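Local atomic coordinates of acyl-CoA-binding domain-containing protein 1 (Oryza sativa Japonica Group, PDB entry 5H3G), a protein that binds medium- and long-chain acyl-CoA esters with high affinity and may take part in phospholipid biosynthesis. Residues A[6-20]-A[72-86]. Numbering follows the deposited sequence.
Sequences LQEDFEQYAEKAKTL and EEAMSDYITKVKQLL
The first and last helices of the four-helix acyl-CoA-binding fold pack here through an aromatic-methionine cluster of F10, M75 and Y78, flanked by L6, I79, Y13 and L86. The axes of helix segments 6-17 and 72-86 approach to 9.5 Å, with their N-to-C directions 40° apart, so the pair runs roughly the same way. M75 lies over one face of the F10 ring: its CG is 3.8 Å from the ring centroid, a CH-pi contact, while SD stands obliquely to the same ring in a Met-aromatic contact. The M75 chain is extended beyond CG, which lays CE along the ring, 3.6 Å from F10 CD2. F10 turns an edge toward the face of Y78 in an offset edge-to-face pair, planes at 61° and F10 CE1 3.5 Å from Y78 CD2. Its chi1 of 177°, with CG anti to the backbone N, brings the ring under M75 with its edge toward Y78. Replacing F10 by an alanine is likely to leave M75 CG without the ring face it lies on and the Y78 face without the edge that meets it. Knobs-into-holes packing follows on the flank: I79 inserts among L6, D9, F10 and Y13, its CD1 3.5 Å from L6 CD1, and Y13 in turn sits among I79, V82, K83 and L86. L86 CD1 meets the edge of the Y13 ring, 3.9 Å from Y13 CD1. Y78 OH lies 3.4 Å from A17 CB, beside the small side chains of A14 and A17. F10 also touches A39 of helix 26-41 and lies near Y36; Y36 and Y78 probably bind acyl-CoA, by analogy with relatives, consistent with this helix pair bordering the acyl-CoA site of the all-helical ACBP fold.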
ATOM      1  N   LEU A   6     -13.195   0.290  10.203  1.00 21.13           N
ATOM      2  CA  LEU A   6     -12.127   0.034   9.244  1.00 26.37           C
ATOM      3  C   LEU A   6     -11.603   1.320   8.618  1.00 24.47           C
ATOM      4  O   LEU A   6     -10.389   1.477   8.446  1.00 18.40           O
ATOM      5  CB  LEU A   6     -12.616  -0.908   8.156  1.00 26.17           C
ATOM      6  CG  LEU A   6     -11.537  -1.177   7.119  1.00 24.22           C
ATOM      7  CD1 LEU A   6     -10.432  -1.975   7.777  1.00 24.39           C
ATOM      8  CD2 LEU A   6     -12.101  -1.883   5.921  1.00 25.97           C
ATOM      9  N   GLN A   7     -12.498   2.235   8.232  1.00 18.35           N
ATOM     10  CA  GLN A   7     -12.057   3.500   7.652  0.51 19.35           C
ATOM     11  C   GLN A   7     -11.201   4.280   8.641  1.00 20.41           C
ATOM     12  O   GLN A   7     -10.188   4.883   8.261  1.00 19.82           O
ATOM     13  CB  GLN A   7     -13.267   4.329   7.215  0.51 21.63           C
ATOM     14  CG  GLN A   7     -12.904   5.672   6.594  0.51 26.23           C
ATOM     15  CD  GLN A   7     -12.574   5.567   5.118  0.51 30.35           C
ATOM     16  OE1 GLN A   7     -13.246   4.852   4.372  0.51 32.58           O
ATOM     17  NE2 GLN A   7     -11.543   6.286   4.684  0.51 29.73           N
ATOM     18  N   GLU A   8     -11.594   4.275   9.919  1.00 18.40           N
ATOM     19  CA  GLU A   8     -10.801   4.937  10.949  1.00 19.37           C
ATOM     20  C   GLU A   8      -9.428   4.291  11.068  1.00 18.43           C
ATOM     21  O   GLU A   8      -8.404   4.982  11.074  1.00 22.06           O
ATOM     22  CB  GLU A   8     -11.538   4.885  12.292  1.00 20.71           C
ATOM     23  CG  GLU A   8     -12.873   5.628  12.295  1.00 31.31           C
ATOM     24  CD  GLU A   8     -13.673   5.438  13.583  1.00 44.28           C
ATOM     25  OE1 GLU A   8     -13.331   4.545  14.389  1.00 47.87           O
ATOM     26  OE2 GLU A   8     -14.652   6.190  13.787  1.00 49.07           O
ATOM     27  N   ASP A   9      -9.399   2.956  11.167  1.00 18.07           N
ATOM     28  CA  ASP A   9      -8.139   2.219  11.208  1.00 20.90           C
ATOM     29  C   ASP A   9      -7.270   2.554  10.010  1.00 17.39           C
ATOM     30  O   ASP A   9      -6.056   2.717  10.143  1.00 17.51           O
ATOM     31  CB  ASP A   9      -8.400   0.709  11.219  1.00 22.28           C
ATOM     32  CG  ASP A   9      -8.866   0.193  12.563  1.00 31.16           C
ATOM     33  OD1 ASP A   9      -8.827   0.941  13.555  1.00 30.01           O
ATOM     34  OD2 ASP A   9      -9.275  -0.987  12.609  1.00 35.75           O
ATOM     35  N   PHE A  10      -7.875   2.640   8.827  1.00 15.01           N
ATOM     36  CA  PHE A  10      -7.096   2.867   7.616  1.00 13.59           C
ATOM     37  C   PHE A  10      -6.418   4.228   7.660  1.00 13.81           C
ATOM     38  O   PHE A  10      -5.231   4.356   7.341  1.00 15.08           O
ATOM     39  CB  PHE A  10      -7.999   2.758   6.390  1.00 13.90           C
ATOM     40  CG  PHE A  10      -7.297   3.052   5.081  1.00 15.89           C
ATOM     41  CD1 PHE A  10      -6.472   2.115   4.496  1.00 13.57           C
ATOM     42  CD2 PHE A  10      -7.479   4.270   4.434  1.00 17.79           C
ATOM     43  CE1 PHE A  10      -5.824   2.373   3.294  1.00 14.75           C
ATOM     44  CE2 PHE A  10      -6.833   4.541   3.234  1.00 18.10           C
ATOM     45  CZ  PHE A  10      -6.013   3.588   2.655  1.00 16.23           C
ATOM     46  N   GLU A  11      -7.170   5.260   8.029  1.00 14.81           N
ATOM     47  CA  GLU A  11      -6.592   6.590   8.100  1.00 15.93           C
ATOM     48  C   GLU A  11      -5.522   6.648   9.176  1.00 21.84           C
ATOM     49  O   GLU A  11      -4.482   7.281   8.984  1.00 22.08           O
ATOM     50  CB  GLU A  11      -7.699   7.613   8.329  1.00 22.48           C
ATOM     51  CG  GLU A  11      -8.676   7.636   7.156  1.00 23.61           C
ATOM     52  CD  GLU A  11      -9.930   8.445   7.419  1.00 37.48           C
ATOM     53  OE1 GLU A  11     -10.044   9.043   8.508  1.00 43.70           O
ATOM     54  OE2 GLU A  11     -10.806   8.475   6.528  1.00 43.15           O
ATOM     55  N   GLN A  12      -5.736   5.945  10.287  1.00 21.70           N
ATOM     56  CA  GLN A  12      -4.734   5.932  11.348  1.00 23.44           C
ATOM     57  C   GLN A  12      -3.451   5.256  10.883  1.00 20.60           C
ATOM     58  O   GLN A  12      -2.350   5.786  11.077  1.00 21.72           O
ATOM     59  CB  GLN A  12      -5.298   5.242  12.589  1.00 26.97           C
ATOM     60  CG  GLN A  12      -6.378   6.053  13.301  1.00 43.63           C
ATOM     61  CD  GLN A  12      -7.028   5.295  14.447  1.00 58.42           C
ATOM     62  OE1 GLN A  12      -6.482   4.310  14.948  1.00 65.61           O
ATOM     63  NE2 GLN A  12      -8.205   5.749  14.862  1.00 61.12           N
ATOM     64  N   TYR A  13      -3.566   4.089  10.257  1.00 16.95           N
ATOM     65  CA  TYR A  13      -2.359   3.387   9.847  1.00 15.71           C
ATOM     66  C   TYR A  13      -1.698   4.039   8.644  1.00 14.11           C
ATOM     67  O   TYR A  13      -0.475   3.960   8.509  1.00 17.42           O
ATOM     68  CB  TYR A  13      -2.669   1.922   9.591  1.00 17.11           C
ATOM     69  CG  TYR A  13      -2.694   1.178  10.899  1.00 18.84           C
ATOM     70  CD1 TYR A  13      -1.522   0.952  11.603  1.00 26.72           C
ATOM     71  CD2 TYR A  13      -3.890   0.745  11.451  1.00 18.70           C
ATOM     72  CE1 TYR A  13      -1.536   0.299  12.813  1.00 28.74           C
ATOM     73  CE2 TYR A  13      -3.916   0.087  12.655  1.00 19.63           C
ATOM     74  CZ  TYR A  13      -2.735  -0.138  13.332  1.00 27.12           C
ATOM     75  OH  TYR A  13      -2.746  -0.800  14.539  1.00 28.30           O
ATOM     76  N   ALA A  14      -2.466   4.693   7.763  1.00 12.77           N
ATOM     77  CA  ALA A  14      -1.815   5.468   6.710  1.00 13.00           C
ATOM     78  C   ALA A  14      -0.965   6.577   7.315  1.00 18.09           C
ATOM     79  O   ALA A  14       0.120   6.882   6.806  1.00 16.33           O
ATOM     80  CB  ALA A  14      -2.850   6.047   5.747  1.00 13.75           C
ATOM     81  N   GLU A  15      -1.422   7.160   8.423  1.00 15.44           N
ATOM     82  CA  GLU A  15      -0.606   8.154   9.117  1.00 15.20           C
ATOM     83  C   GLU A  15       0.594   7.506   9.796  1.00 16.03           C
ATOM     84  O   GLU A  15       1.708   8.039   9.743  1.00 21.05           O
ATOM     85  CB  GLU A  15      -1.462   8.916  10.130  1.00 28.09           C
ATOM     86  CG  GLU A  15      -2.484   9.828   9.461  1.00 41.62           C
ATOM     87  CD  GLU A  15      -3.528  10.380  10.417  1.00 57.09           C
ATOM     88  OE1 GLU A  15      -3.404  10.151  11.637  1.00 62.46           O
ATOM     89  OE2 GLU A  15      -4.476  11.043   9.939  1.00 60.68           O
ATOM     90  N   LYS A  16       0.393   6.348  10.423  1.00 15.25           N
ATOM     91  CA  LYS A  16       1.502   5.696  11.112  1.00 16.88           C
ATOM     92  C   LYS A  16       2.545   5.182  10.126  1.00 17.32           C
ATOM     93  O   LYS A  16       3.720   5.039  10.490  1.00 16.36           O
ATOM     94  CB  LYS A  16       0.977   4.553  11.979  1.00 20.15           C
ATOM     95  CG  LYS A  16       0.167   4.996  13.185  1.00 22.04           C
ATOM     96  CD  LYS A  16      -0.339   3.769  13.921  1.00 32.24           C
ATOM     97  CE  LYS A  16      -0.954   4.129  15.256  1.00 40.91           C
ATOM     98  NZ  LYS A  16      -1.100   2.913  16.112  1.00 46.06           N
ATOM     99  N   ALA A  17       2.139   4.913   8.877  1.00 15.86           N
ATOM    100  CA  ALA A  17       3.091   4.437   7.879  1.00 13.21           C
ATOM    101  C   ALA A  17       4.209   5.445   7.651  1.00 12.81           C
ATOM    102  O   ALA A  17       5.330   5.058   7.290  1.00 16.37           O
ATOM    103  CB  ALA A  17       2.376   4.124   6.559  1.00 13.67           C
ATOM    104  N   LYS A  18       3.933   6.732   7.880  1.00 13.43           N
ATOM    105  CA  LYS A  18       4.943   7.775   7.718  0.60 14.65           C
ATOM    106  C   LYS A  18       6.128   7.580   8.652  1.00 14.38           C
ATOM    107  O   LYS A  18       7.219   8.111   8.386  1.00 18.74           O
ATOM    108  CB  LYS A  18       4.339   9.157   7.986  0.60 19.88           C
ATOM    109  CG  LYS A  18       3.105   9.526   7.182  0.60 24.27           C
ATOM    110  CD  LYS A  18       2.605  10.909   7.618  0.60 25.17           C
ATOM    111  CE  LYS A  18       1.272  11.261   6.998  0.60 29.39           C
ATOM    112  NZ  LYS A  18       0.855  12.640   7.397  0.60 32.55           N
ATOM    113  N   THR A  19       5.934   6.867   9.766  1.00 14.17           N
ATOM    114  CA  THR A  19       6.997   6.656  10.743  1.00 14.68           C
ATOM    115  C   THR A  19       7.918   5.506  10.380  1.00 14.21           C
ATOM    116  O   THR A  19       8.916   5.292  11.073  1.00 15.01           O
ATOM    117  CB  THR A  19       6.426   6.405  12.142  1.00 19.57           C
ATOM    118  OG1 THR A  19       5.815   5.106  12.192  1.00 14.72           O
ATOM    119  CG2 THR A  19       5.399   7.472  12.493  1.00 20.24           C
ATOM    120  N   LEU A  20       7.618   4.761   9.325  1.00 11.86           N
ATOM    121  CA  LEU A  20       8.537   3.718   8.916  0.86 14.14           C
ATOM    122  C   LEU A  20       9.854   4.350   8.464  1.00 15.46           C
ATOM    123  O   LEU A  20       9.864   5.456   7.911  1.00 17.56           O
ATOM    124  CB  LEU A  20       7.926   2.882   7.794  0.86 12.40           C
ATOM    125  CG  LEU A  20       6.709   2.054   8.205  0.86 11.89           C
ATOM    126  CD1 LEU A  20       6.044   1.465   6.966  0.86 12.76           C
ATOM    127  CD2 LEU A  20       7.136   0.951   9.189  0.86 11.13           C
ATOM    128  N   GLU A  72     -13.137  -2.189   1.181  1.00 20.54           N
ATOM    129  CA  GLU A  72     -12.996  -2.818   2.478  1.00 22.83           C
ATOM    130  C   GLU A  72     -11.824  -3.799   2.474  1.00 23.89           C
ATOM    131  O   GLU A  72     -11.022  -3.804   3.412  1.00 23.35           O
ATOM    132  CB  GLU A  72     -14.326  -3.479   2.839  1.00 20.91           C
ATOM    133  CG  GLU A  72     -14.485  -3.929   4.285  1.00 29.88           C
ATOM    134  CD  GLU A  72     -15.144  -2.946   5.241  1.00 34.15           C
ATOM    135  OE1 GLU A  72     -15.355  -1.779   4.863  1.00 31.29           O
ATOM    136  OE2 GLU A  72     -15.426  -3.360   6.399  1.00 26.49           O
ATOM    137  N   GLU A  73     -11.674  -4.596   1.399  1.00 19.95           N
ATOM    138  CA  GLU A  73     -10.600  -5.593   1.333  1.00 20.28           C
ATOM    139  C   GLU A  73      -9.229  -4.934   1.267  1.00 20.50           C
ATOM    140  O   GLU A  73      -8.295  -5.357   1.959  1.00 18.16           O
ATOM    141  CB  GLU A  73     -10.773  -6.507   0.118  1.00 21.31           C
ATOM    142  CG  GLU A  73     -11.807  -7.603   0.284  1.00 21.42           C
ATOM    143  CD  GLU A  73     -12.063  -8.401  -1.000  1.00 34.10           C
ATOM    144  OE1 GLU A  73     -11.851  -7.872  -2.111  1.00 34.64           O
ATOM    145  OE2 GLU A  73     -12.489  -9.565  -0.900  1.00 29.02           O
ATOM    146  N   ALA A  74      -9.071  -3.936   0.393  1.00 21.24           N
ATOM    147  CA  ALA A  74      -7.751  -3.345   0.187  1.00 21.42           C
ATOM    148  C   ALA A  74      -7.333  -2.505   1.382  1.00 16.93           C
ATOM    149  O   ALA A  74      -6.153  -2.512   1.758  1.00 16.22           O
ATOM    150  CB  ALA A  74      -7.736  -2.510  -1.093  1.00 20.46           C
ATOM    151  N   MET A  75      -8.275  -1.769   1.983  1.00 17.06           N
ATOM    152  CA  MET A  75      -8.000  -1.104   3.255  1.00 17.77           C
ATOM    153  C   MET A  75      -7.536  -2.112   4.284  1.00 18.07           C
ATOM    154  O   MET A  75      -6.575  -1.869   5.024  1.00 15.43           O
ATOM    155  CB  MET A  75      -9.246  -0.390   3.787  1.00 24.76           C
ATOM    156  CG  MET A  75      -9.525   0.974   3.213  1.00 25.93           C
ATOM    157  SD  MET A  75     -10.875   1.823   4.073  1.00 23.00           S
ATOM    158  CE  MET A  75     -10.727   3.413   3.282  1.00 34.68           C
ATOM    159  N   SER A  76      -8.231  -3.250   4.334  1.00 21.10           N
ATOM    160  CA  SER A  76      -7.875  -4.355   5.207  1.00 18.28           C
ATOM    161  C   SER A  76      -6.431  -4.784   5.010  1.00 16.30           C
ATOM    162  O   SER A  76      -5.650  -4.868   5.969  1.00 15.78           O
ATOM    163  CB  SER A  76      -8.811  -5.541   4.914  1.00 18.98           C
ATOM    164  OG  SER A  76     -10.151  -5.130   4.957  1.00 27.39           O
ATOM    165  N   ASP A  77      -6.080  -5.117   3.775  1.00 16.50           N
ATOM    166  CA  ASP A  77      -4.742  -5.617   3.504  1.00 17.07           C
ATOM    167  C   ASP A  77      -3.705  -4.556   3.796  1.00 15.16           C
ATOM    168  O   ASP A  77      -2.668  -4.850   4.391  1.00 14.67           O
ATOM    169  CB  ASP A  77      -4.629  -6.064   2.060  1.00 16.60           C
ATOM    170  CG  ASP A  77      -5.457  -7.268   1.778  1.00 28.63           C
ATOM    171  OD1 ASP A  77      -5.598  -8.087   2.702  1.00 23.63           O
ATOM    172  OD2 ASP A  77      -5.973  -7.374   0.651  1.00 30.15           O
ATOM    173  N   TYR A  78      -3.963  -3.317   3.364  1.00 14.96           N
ATOM    174  CA  TYR A  78      -3.026  -2.226   3.631  1.00 14.13           C
ATOM    175  C   TYR A  78      -2.717  -2.147   5.120  1.00 13.60           C
ATOM    176  O   TYR A  78      -1.550  -2.084   5.527  1.00 12.97           O
ATOM    177  CB  TYR A  78      -3.607  -0.898   3.113  1.00 14.19           C
ATOM    178  CG  TYR A  78      -2.729   0.286   3.462  1.00 13.42           C
ATOM    179  CD1 TYR A  78      -1.675   0.648   2.639  1.00 13.16           C
ATOM    180  CD2 TYR A  78      -2.926   0.994   4.642  1.00 13.04           C
ATOM    181  CE1 TYR A  78      -0.842   1.731   2.970  1.00 12.51           C
ATOM    182  CE2 TYR A  78      -2.100   2.068   4.985  1.00 12.64           C
ATOM    183  CZ  TYR A  78      -1.061   2.416   4.144  1.00 12.11           C
ATOM    184  OH  TYR A  78      -0.226   3.469   4.491  1.00 12.22           O
ATOM    185  N   ILE A  79      -3.763  -2.182   5.947  1.00 13.93           N
ATOM    186  CA  ILE A  79      -3.589  -2.112   7.394  1.00 14.30           C
ATOM    187  C   ILE A  79      -2.729  -3.271   7.886  1.00 13.50           C
ATOM    188  O   ILE A  79      -1.805  -3.072   8.683  1.00 14.17           O
ATOM    189  CB  ILE A  79      -4.956  -2.084   8.100  1.00 15.62           C
ATOM    190  CG1 ILE A  79      -5.633  -0.730   7.861  1.00 16.15           C
ATOM    191  CG2 ILE A  79      -4.792  -2.310   9.593  1.00 18.94           C
ATOM    192  CD1 ILE A  79      -7.134  -0.769   8.080  1.00 22.28           C
ATOM    193  N   THR A  80      -3.008  -4.495   7.422  1.00 14.16           N
ATOM    194  CA  THR A  80      -2.229  -5.629   7.918  0.52 14.24           C
ATOM    195  C   THR A  80      -0.775  -5.532   7.479  1.00 13.63           C
ATOM    196  O   THR A  80       0.131  -5.863   8.254  1.00 14.87           O
ATOM    197  CB  THR A  80      -2.842  -6.970   7.491  0.52 15.19           C
ATOM    198  OG1 THR A  80      -2.795  -7.142   6.064  0.52 15.42           O
ATOM    199  CG2 THR A  80      -4.276  -7.070   7.969  0.52 15.86           C
ATOM    200  N   LYS A  81      -0.519  -5.057   6.258  1.00 13.80           N
ATOM    201  CA  LYS A  81       0.869  -4.922   5.813  1.00 12.98           C
ATOM    202  C   LYS A  81       1.602  -3.838   6.593  1.00 14.29           C
ATOM    203  O   LYS A  81       2.768  -4.021   6.972  1.00 13.83           O
ATOM    204  CB  LYS A  81       0.920  -4.611   4.313  1.00 13.19           C
ATOM    205  CG  LYS A  81       0.418  -5.752   3.430  1.00 21.73           C
ATOM    206  CD  LYS A  81       1.313  -6.974   3.547  1.00 26.99           C
ATOM    207  CE  LYS A  81       0.813  -8.111   2.676  1.00 37.02           C
ATOM    208  NZ  LYS A  81       0.388  -7.622   1.342  1.00 41.58           N
ATOM    209  N   VAL A  82       0.943  -2.701   6.834  1.00 11.89           N
ATOM    210  CA  VAL A  82       1.569  -1.623   7.604  1.00 11.24           C
ATOM    211  C   VAL A  82       1.843  -2.081   9.026  1.00 11.29           C
ATOM    212  O   VAL A  82       2.934  -1.856   9.560  1.00 12.66           O
ATOM    213  CB  VAL A  82       0.708  -0.348   7.582  1.00 11.91           C
ATOM    214  CG1 VAL A  82       1.266   0.670   8.569  1.00 12.77           C
ATOM    215  CG2 VAL A  82       0.698   0.257   6.190  1.00 13.80           C
ATOM    216  N   LYS A  83       0.875  -2.765   9.648  1.00 11.85           N
ATOM    217  CA  LYS A  83       1.057  -3.279  11.001  0.53 12.42           C
ATOM    218  C   LYS A  83       2.280  -4.181  11.089  1.00 12.44           C
ATOM    219  O   LYS A  83       3.095  -4.070  12.011  1.00 14.21           O
ATOM    220  CB  LYS A  83      -0.196  -4.040  11.431  0.53 13.64           C
ATOM    221  CG  LYS A  83      -0.065  -4.723  12.752  0.53 15.42           C
ATOM    222  CD  LYS A  83       0.278  -3.714  13.828  0.53 12.89           C
ATOM    223  CE  LYS A  83       0.165  -4.349  15.196  0.53 13.54           C
ATOM    224  NZ  LYS A  83       0.556  -3.397  16.270  0.53 19.33           N
ATOM    225  N   GLN A  84       2.414  -5.097  10.125  1.00 12.61           N
ATOM    226  CA  GLN A  84       3.567  -5.992  10.110  1.00 12.87           C
ATOM    227  C   GLN A  84       4.867  -5.204   9.993  1.00 13.89           C
ATOM    228  O   GLN A  84       5.826  -5.444  10.738  1.00 12.88           O
ATOM    229  CB  GLN A  84       3.433  -6.990   8.965  1.00 14.90           C
ATOM    230  CG  GLN A  84       4.583  -7.965   8.883  1.00 20.93           C
ATOM    231  CD  GLN A  84       4.448  -8.913   7.712  1.00 35.58           C
ATOM    232  OE1 GLN A  84       3.619  -8.706   6.819  1.00 37.64           O
ATOM    233  NE2 GLN A  84       5.262  -9.960   7.706  1.00 40.46           N
ATOM    234  N   LEU A  85       4.908  -4.240   9.071  1.00 11.63           N
ATOM    235  CA  LEU A  85       6.117  -3.441   8.893  1.00 13.87           C
ATOM    236  C   LEU A  85       6.438  -2.620  10.138  1.00 14.19           C
ATOM    237  O   LEU A  85       7.612  -2.458  10.498  1.00 13.22           O
ATOM    238  CB  LEU A  85       5.953  -2.529   7.671  1.00 10.65           C
ATOM    239  CG  LEU A  85       6.105  -3.288   6.353  1.00 11.05           C
ATOM    240  CD1 LEU A  85       5.535  -2.485   5.216  1.00 10.92           C
ATOM    241  CD2 LEU A  85       7.564  -3.598   6.084  1.00 14.86           C
ATOM    242  N   LEU A  86       5.407  -2.086  10.803  1.00 12.18           N
ATOM    243  CA  LEU A  86       5.629  -1.316  12.026  1.00 13.77           C
ATOM    244  C   LEU A  86       6.208  -2.193  13.127  1.00 11.93           C
ATOM    245  O   LEU A  86       7.094  -1.761  13.879  1.00 13.60           O
ATOM    246  CB  LEU A  86       4.320  -0.683  12.492  1.00 13.76           C
ATOM    247  CG  LEU A  86       3.847   0.527  11.684  1.00 11.24           C
ATOM    248  CD1 LEU A  86       2.371   0.757  11.970  1.00 15.28           C
ATOM    249  CD2 LEU A  86       4.645   1.778  12.008  1.00 13.09           C
TER